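Local coordinates for protein UDP-N-acetylglucosamine 4,6-dehydratase (Vibrio fischeri, PDB 3PVZ) that binds NAD in a Rossmann-type domain and probably acts as a lyase, a UDP-N-acetylglucosamine 4,6-dehydratase of the polysaccharide synthase family, at residues Q49-E54 / Y115-S120; K53-R58 / L243-C248. One frame throughout, in Å; residues are numbered along the deposited sequence.

Interaction 1 (Q49-E54 / Y115-S120); sequences QAVTKE and YVLNLS. With NAD (nicotinamide-adenine-dinucleotide), chain E.
V51 meets L117 and L119 with its two methyls divided between them. CG2 lies 3.7 Å from CD2 of L117, and CG1 lies 4.0 Å from CD2 of L119, so each leucine offers a single methyl and the valine fork sits across the pair. In both encounters the side chains meet at a slant. The split follows from the valine torsion: CG1 stands between the backbone N and the carbonyl carbon (chi1 69°), which leaves CG2 opposite the N and turned to L117. L117 on the strand and L119 just past its end, two residues apart, both point toward helix 46-56. The glycine-rich turn (G43, G45, G48) runs into the start of this helix, consistent with the first strand-turn-helix of a Rossmann fold, and the helix packs here on strand 115-118 of the parallel part of the large mixed sheet. V51 also touches V40 of the adjoining strand 37-41.

Past the end of the strand the chain reaches the dinucleotide. CA of S120 comes within 3.3 Å of the ribose oxygen O4B of NAD. Its backbone is tied back by an Asx turn: OD1 of N118 accepts from N of S120 at 2.9 Å, the donor tilted 27° from the carbonyl plane, and from OG of S120 at 2.7 Å, in that plane on a lone pair. ND2 of the same amide is hydrogen-bonded to Y160 OH.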
loop_
_atom_site.group_PDB
_atom_site.type_symbol
_atom_site.label_atom_id
_atom_site.label_comp_id
_atom_site.label_asym_id
_atom_site.label_seq_id
_atom_site.Cartn_x
_atom_site.Cartn_y
_atom_site.Cartn_z
ATOM N N GLN A 49 7.095 6.167 -8.543
ATOM C CA GLN A 49 8.047 7.141 -8.071
ATOM C C GLN A 49 9.110 7.378 -9.105
ATOM O O GLN A 49 9.554 8.493 -9.282
ATOM C CB GLN A 49 8.687 6.682 -6.785
ATOM C CG GLN A 49 7.745 6.512 -5.635
ATOM C CD GLN A 49 8.511 6.486 -4.260
ATOM O OE1 GLN A 49 9.650 6.890 -4.201
ATOM N NE2 GLN A 49 7.854 6.021 -3.194
ATOM N N ALA A 50 9.545 6.341 -9.782
ATOM C CA ALA A 50 10.669 6.504 -10.686
ATOM C C ALA A 50 10.265 7.410 -11.815
ATOM O O ALA A 50 11.047 8.272 -12.206
ATOM C CB ALA A 50 11.200 5.171 -11.222
ATOM N N VAL A 51 9.054 7.225 -12.336
ATOM C CA VAL A 51 8.662 8.024 -13.489
ATOM C C VAL A 51 8.331 9.463 -13.008
ATOM O O VAL A 51 8.545 10.439 -13.742
ATOM C CB VAL A 51 7.510 7.408 -14.232
ATOM C CG1 VAL A 51 6.225 7.488 -13.369
ATOM C CG2 VAL A 51 7.359 8.132 -15.603
ATOM N N THR A 52 7.892 9.593 -11.756
ATOM C CA THR A 52 7.589 10.912 -11.175
ATOM C C THR A 52 8.870 11.743 -11.062
ATOM O O THR A 52 8.909 12.918 -11.405
ATOM C CB THR A 52 6.924 10.781 -9.760
ATOM O OG1 THR A 52 5.667 10.092 -9.856
ATOM C CG2 THR A 52 6.652 12.185 -9.147
ATOM N N LYS A 53 9.937 11.080 -10.648
ATOM C CA LYS A 53 11.257 11.717 -10.600
ATOM C C LYS A 53 11.721 12.047 -12.023
ATOM O O LYS A 53 12.128 13.162 -12.268
ATOM C CB LYS A 53 12.238 10.834 -9.910
ATOM C CG LYS A 53 11.851 10.655 -8.458
ATOM C CD LYS A 53 12.984 10.221 -7.612
ATOM C CE LYS A 53 13.330 8.794 -7.861
ATOM N NZ LYS A 53 14.446 8.380 -6.926
ATOM N N GLU A 54 11.594 11.127 -12.967
ATOM C CA GLU A 54 11.953 11.481 -14.324
ATOM C C GLU A 54 11.248 12.715 -14.836
ATOM O O GLU A 54 11.822 13.478 -15.581
ATOM C CB GLU A 54 11.755 10.322 -15.315
ATOM C CG GLU A 54 12.682 9.187 -15.095
ATOM C CD GLU A 54 14.132 9.582 -15.252
ATOM O OE1 GLU A 54 14.482 10.025 -16.358
ATOM O OE2 GLU A 54 14.925 9.393 -14.314
ATOM N N TYR A 115 -1.006 14.679 -19.819
ATOM C CA TYR A 115 -0.527 13.323 -19.793
ATOM C C TYR A 115 -0.919 12.703 -18.462
ATOM O O TYR A 115 -0.651 13.260 -17.379
ATOM C CB TYR A 115 0.986 13.260 -19.940
ATOM C CG TYR A 115 1.585 13.767 -21.256
ATOM C CD1 TYR A 115 1.664 12.944 -22.351
ATOM C CD2 TYR A 115 2.155 15.051 -21.348
ATOM C CE1 TYR A 115 2.208 13.386 -23.550
ATOM C CE2 TYR A 115 2.688 15.490 -22.489
ATOM C CZ TYR A 115 2.714 14.657 -23.609
ATOM O OH TYR A 115 3.227 15.088 -24.792
ATOM N N VAL A 116 -1.583 11.555 -18.549
ATOM C CA VAL A 116 -2.031 10.826 -17.365
ATOM C C VAL A 116 -1.326 9.464 -17.378
ATOM O O VAL A 116 -1.407 8.765 -18.357
ATOM C CB VAL A 116 -3.558 10.688 -17.335
ATOM C CG1 VAL A 116 -3.982 9.869 -16.091
ATOM C CG2 VAL A 116 -4.212 12.107 -17.357
ATOM N N LEU A 117 -0.580 9.153 -16.310
ATOM C CA LEU A 117 0.207 7.928 -16.211
ATOM C C LEU A 117 -0.349 7.090 -15.052
ATOM O O LEU A 117 -0.530 7.596 -13.950
ATOM C CB LEU A 117 1.689 8.253 -15.954
ATOM C CG LEU A 117 2.468 8.975 -17.059
ATOM C CD1 LEU A 117 2.204 10.496 -16.997
ATOM C CD2 LEU A 117 3.976 8.714 -16.975
ATOM N N ASN A 118 -0.700 5.842 -15.319
ATOM C CA ASN A 118 -1.259 4.962 -14.301
ATOM C C ASN A 118 -0.312 3.823 -14.013
ATOM O O ASN A 118 -0.207 2.885 -14.794
ATOM C CB ASN A 118 -2.611 4.432 -14.763
ATOM C CG ASN A 118 -3.368 3.623 -13.681
ATOM O OD1 ASN A 118 -2.898 3.421 -12.584
ATOM N ND2 ASN A 118 -4.585 3.241 -13.999
ATOM N N LEU A 119 0.382 3.921 -12.879
ATOM C CA LEU A 119 1.270 2.888 -12.421
ATOM C C LEU A 119 0.664 2.292 -11.160
ATOM O O LEU A 119 1.372 1.725 -10.355
ATOM C CB LEU A 119 2.677 3.457 -12.082
ATOM C CG LEU A 119 3.568 3.823 -13.279
ATOM C CD1 LEU A 119 3.682 2.647 -14.267
ATOM C CD2 LEU A 119 3.083 5.112 -13.954
ATOM N N SER A 120 -0.662 2.362 -11.016
ATOM C CA SER A 120 -1.311 1.773 -9.847
ATOM C C SER A 120 -1.768 0.369 -10.230
ATOM O O SER A 120 -2.090 0.130 -11.384
ATOM C CB SER A 120 -2.473 2.642 -9.383
ATOM O OG SER A 120 -3.616 2.441 -10.217
HETATM P PA NAD E . 3.907 -1.210 -6.632
HETATM O O1A NAD E . 3.217 -2.140 -5.688
HETATM O O2A NAD E . 5.198 -0.736 -6.038
HETATM O O5B NAD E . 3.150 0.184 -6.736
HETATM C C5B NAD E . 1.749 0.116 -7.079
HETATM C C4B NAD E . 1.199 1.433 -6.520
HETATM O O4B NAD E . -0.181 1.593 -6.778
HETATM C C3B NAD E . 1.393 1.479 -4.971
HETATM O O3B NAD E . 2.064 2.657 -4.572
HETATM C C2B NAD E . -0.062 1.423 -4.449
HETATM O O2B NAD E . -0.250 2.001 -3.163
HETATM C C1B NAD E . -0.747 2.157 -5.625
HETATM N N9A NAD E . -2.175 1.878 -5.650
HETATM C C8A NAD E . -2.766 0.675 -5.679
HETATM N N7A NAD E . -4.054 0.786 -5.636
HETATM C C5A NAD E . -4.336 2.124 -5.670
HETATM C C6A NAD E . -5.508 2.874 -5.639
HETATM N N6A NAD E . -6.697 2.186 -5.664
HETATM N N1A NAD E . -5.453 4.202 -5.639
HETATM C C2A NAD E . -4.284 4.834 -5.632
HETATM N N3A NAD E . -3.159 4.164 -5.633
HETATM C C4A NAD E . -3.147 2.838 -5.656
HETATM O O3 NAD E . 4.056 -1.935 -8.062
HETATM P PN NAD E . 5.250 -1.468 -9.068
HETATM O O1N NAD E . 6.450 -2.386 -8.906
HETATM O O2N NAD E . 5.646 -0.050 -9.110
HETATM O O5D NAD E . 4.603 -2.015 -10.486
HETATM C C5D NAD E . 3.633 -1.114 -10.997
HETATM C C4D NAD E . 3.037 -1.698 -12.284
HETATM O O4D NAD E . 4.098 -2.260 -13.120
HETATM C C3D NAD E . 2.105 -2.882 -11.942
HETATM O O3D NAD E . 1.056 -3.072 -12.918
HETATM C C2D NAD E . 3.040 -4.104 -12.086
HETATM O O2D NAD E . 2.324 -5.317 -12.358
HETATM C C1D NAD E . 3.884 -3.689 -13.291
HETATM N N1N NAD E . 5.150 -4.434 -13.374
HETATM C C2N NAD E . 6.023 -4.322 -12.366
HETATM C C3N NAD E . 7.232 -4.986 -12.399
HETATM C C7N NAD E . 8.193 -4.898 -11.287
HETATM O O7N NAD E . 9.203 -5.591 -11.381
HETATM N N7N NAD E . 7.986 -4.139 -10.200
HETATM C C4N NAD E . 7.548 -5.794 -13.519
HETATM C C5N NAD E . 6.625 -5.870 -14.549
HETATM C C6N NAD E . 5.415 -5.182 -14.449
#

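Interaction 2 (K53-R58 / L243-C248); sequences KEIFKR and LCLMSC
L245 projects from helix 237-250 against the end of helix 46-56, two helices of the Rossmann-type domain; between these segments L245 is the side chain that carries the contact. CD1 touches CG1 of I55 at 4.0 Å. The other methyl, CD2, lies 4.0 Å from CB of E54 and 3.5 Å from NH1 of R58, approaching the guanidinium obliquely. CG of L245 is opposite its backbone N (chi1 -178°), which sends the fork out to I55 and R58.

Behind these contacts, a salt-bridge network holds R58 in place. Its NH1 gives an almost straight bond to OE1 of E54, 2.9 Å long at 177°, and a second, more bent one to the backbone O of E54. Both acceptors lie close to the guanidinium plane, a pairing that should restrict its rotation. Outside the two segments, E26 forms a salt bridge with NE of R58, while I22, L29 and V33 of helix 19-34 pack on the arginine. The E54 chain bends at chi2 (-61°), and its carboxylate is shared by K57 and R58, three and four residues on. Both cations meet it from above its plane, K57 NZ reaching OE2 of E54 at 2.8 Å.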
loop_
_atom_site.group_PDB
_atom_site.type_symbol
_atom_site.label_atom_id
_atom_site.label_comp_id
_atom_site.label_asym_id
_atom_site.label_seq_id
_atom_site.Cartn_x
_atom_site.Cartn_y
_atom_site.Cartn_z
ATOM N N LYS A 53 9.937 11.080 -10.648
ATOM C CA LYS A 53 11.257 11.717 -10.600
ATOM C C LYS A 53 11.721 12.047 -12.023
ATOM O O LYS A 53 12.128 13.162 -12.268
ATOM C CB LYS A 53 12.238 10.834 -9.910
ATOM C CG LYS A 53 11.851 10.655 -8.458
ATOM C CD LYS A 53 12.984 10.221 -7.612
ATOM C CE LYS A 53 13.330 8.794 -7.861
ATOM N NZ LYS A 53 14.446 8.380 -6.926
ATOM N N GLU A 54 11.594 11.127 -12.967
ATOM C CA GLU A 54 11.953 11.481 -14.324
ATOM C C GLU A 54 11.248 12.715 -14.836
ATOM O O GLU A 54 11.822 13.478 -15.581
ATOM C CB GLU A 54 11.755 10.322 -15.315
ATOM C CG GLU A 54 12.682 9.187 -15.095
ATOM C CD GLU A 54 14.132 9.582 -15.252
ATOM O OE1 GLU A 54 14.482 10.025 -16.358
ATOM O OE2 GLU A 54 14.925 9.393 -14.314
ATOM N N ILE A 55 10.022 12.928 -14.432
ATOM C CA ILE A 55 9.270 14.097 -14.855
ATOM C C ILE A 55 9.773 15.318 -14.068
ATOM O O ILE A 55 10.135 16.356 -14.634
ATOM C CB ILE A 55 7.715 13.886 -14.658
ATOM C CG1 ILE A 55 7.238 12.703 -15.484
ATOM C CG2 ILE A 55 6.943 15.199 -14.941
ATOM C CD1 ILE A 55 5.672 12.361 -15.356
ATOM N N PHE A 56 9.818 15.178 -12.751
ATOM C CA PHE A 56 10.166 16.288 -11.893
ATOM C C PHE A 56 11.509 16.963 -12.263
ATOM O O PHE A 56 11.616 18.183 -12.241
ATOM C CB PHE A 56 10.213 15.814 -10.439
ATOM C CG PHE A 56 10.296 16.938 -9.456
ATOM C CD1 PHE A 56 11.503 17.499 -9.155
ATOM C CD2 PHE A 56 9.161 17.461 -8.873
ATOM C CE1 PHE A 56 11.588 18.555 -8.276
ATOM C CE2 PHE A 56 9.246 18.524 -7.954
ATOM C CZ PHE A 56 10.488 19.058 -7.669
ATOM N N LYS A 57 12.526 16.175 -12.571
ATOM C CA LYS A 57 13.870 16.699 -12.828
ATOM C C LYS A 57 13.923 17.464 -14.152
ATOM O O LYS A 57 14.897 18.175 -14.416
ATOM C CB LYS A 57 14.894 15.540 -12.831
ATOM C CG LYS A 57 14.778 14.535 -13.958
ATOM C CD LYS A 57 16.001 13.581 -14.080
ATOM C CE LYS A 57 15.864 12.332 -13.230
ATOM N NZ LYS A 57 16.911 11.239 -13.568
ATOM N N ARG A 58 12.898 17.291 -14.995
ATOM C CA ARG A 58 12.804 18.023 -16.266
ATOM C C ARG A 58 11.832 19.219 -16.193
ATOM O O ARG A 58 11.342 19.722 -17.233
ATOM C CB ARG A 58 12.373 17.060 -17.352
ATOM C CG ARG A 58 13.531 16.064 -17.684
ATOM C CD ARG A 58 13.162 15.118 -18.737
ATOM N NE ARG A 58 14.290 14.269 -19.093
ATOM C CZ ARG A 58 14.590 13.085 -18.515
ATOM N NH1 ARG A 58 13.851 12.564 -17.524
ATOM N NH2 ARG A 58 15.657 12.409 -18.921
ATOM N N LEU A 243 11.735 4.370 -19.202
ATOM C CA LEU A 243 10.899 3.684 -20.145
ATOM C C LEU A 243 9.447 4.179 -20.098
ATOM O O LEU A 243 8.889 4.419 -21.142
ATOM C CB LEU A 243 10.951 2.173 -19.877
ATOM C CG LEU A 243 10.167 1.260 -20.801
ATOM C CD1 LEU A 243 10.778 1.288 -22.160
ATOM C CD2 LEU A 243 10.231 -0.191 -20.273
ATOM N N CYS A 244 8.852 4.319 -18.900
ATOM C CA CYS A 244 7.528 4.977 -18.766
ATOM C C CYS A 244 7.436 6.334 -19.492
ATOM O O CYS A 244 6.473 6.595 -20.193
ATOM C CB CYS A 244 7.181 5.213 -17.290
ATOM S SG CYS A 244 6.817 3.692 -16.399
ATOM N N LEU A 245 8.431 7.193 -19.286
ATOM C CA LEU A 245 8.394 8.558 -19.791
ATOM C C LEU A 245 8.538 8.568 -21.323
ATOM O O LEU A 245 7.915 9.380 -21.984
ATOM C CB LEU A 245 9.497 9.407 -19.186
ATOM C CG LEU A 245 9.591 10.916 -19.573
ATOM C CD1 LEU A 245 8.425 11.708 -19.152
ATOM C CD2 LEU A 245 10.830 11.552 -18.975
HETATM N N MSE A 246 9.379 7.682 -21.855
HETATM C CA MSE A 246 9.584 7.585 -23.296
HETATM C C MSE A 246 8.311 7.107 -23.969
HETATM O O MSE A 246 7.906 7.664 -24.966
HETATM C CB MSE A 246 10.728 6.634 -23.630
HETATM C CG MSE A 246 12.106 7.119 -23.278
HETATM SE SE MSE A 246 12.674 8.654 -24.271
HETATM C CE MSE A 246 12.597 7.915 -26.063
ATOM N N SER A 247 7.660 6.096 -23.390
ATOM C CA SER A 247 6.424 5.613 -23.960
ATOM C C SER A 247 5.390 6.719 -23.826
ATOM O O SER A 247 4.700 7.047 -24.774
ATOM C CB SER A 247 5.950 4.347 -23.285
ATOM O OG SER A 247 4.692 3.964 -23.788
ATOM N N CYS A 248 5.330 7.319 -22.649
ATOM C CA CYS A 248 4.440 8.481 -22.425
ATOM C C CYS A 248 4.535 9.597 -23.463
ATOM O O CYS A 248 3.524 10.005 -24.026
ATOM C CB CYS A 248 4.654 9.126 -21.037
ATOM S SG CYS A 248 3.328 10.297 -20.689
#

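Helix 46-56 joins the two contacts, whose centres are 7 Å apart: V51 serves interaction 1, and E54 and I55, one turn further on, serve interaction 2. Segment 243-248 also touches both segments of interaction 1. CB of C244 comes to 3.4 Å from CG2 of V51, and the C244 SG lies 3.9 Å from CD1 of L119; further along, SG of C248 packs 3.5 Å from CD1 of Y115. Helix 237-250 thus fits against both helix 46-56 and strand 115-118. Interaction 1 borders the NAD pocket, which includes L119 and S120, whereas in interaction 2 the E54 side chain is about 13 Å from the dinucleotide.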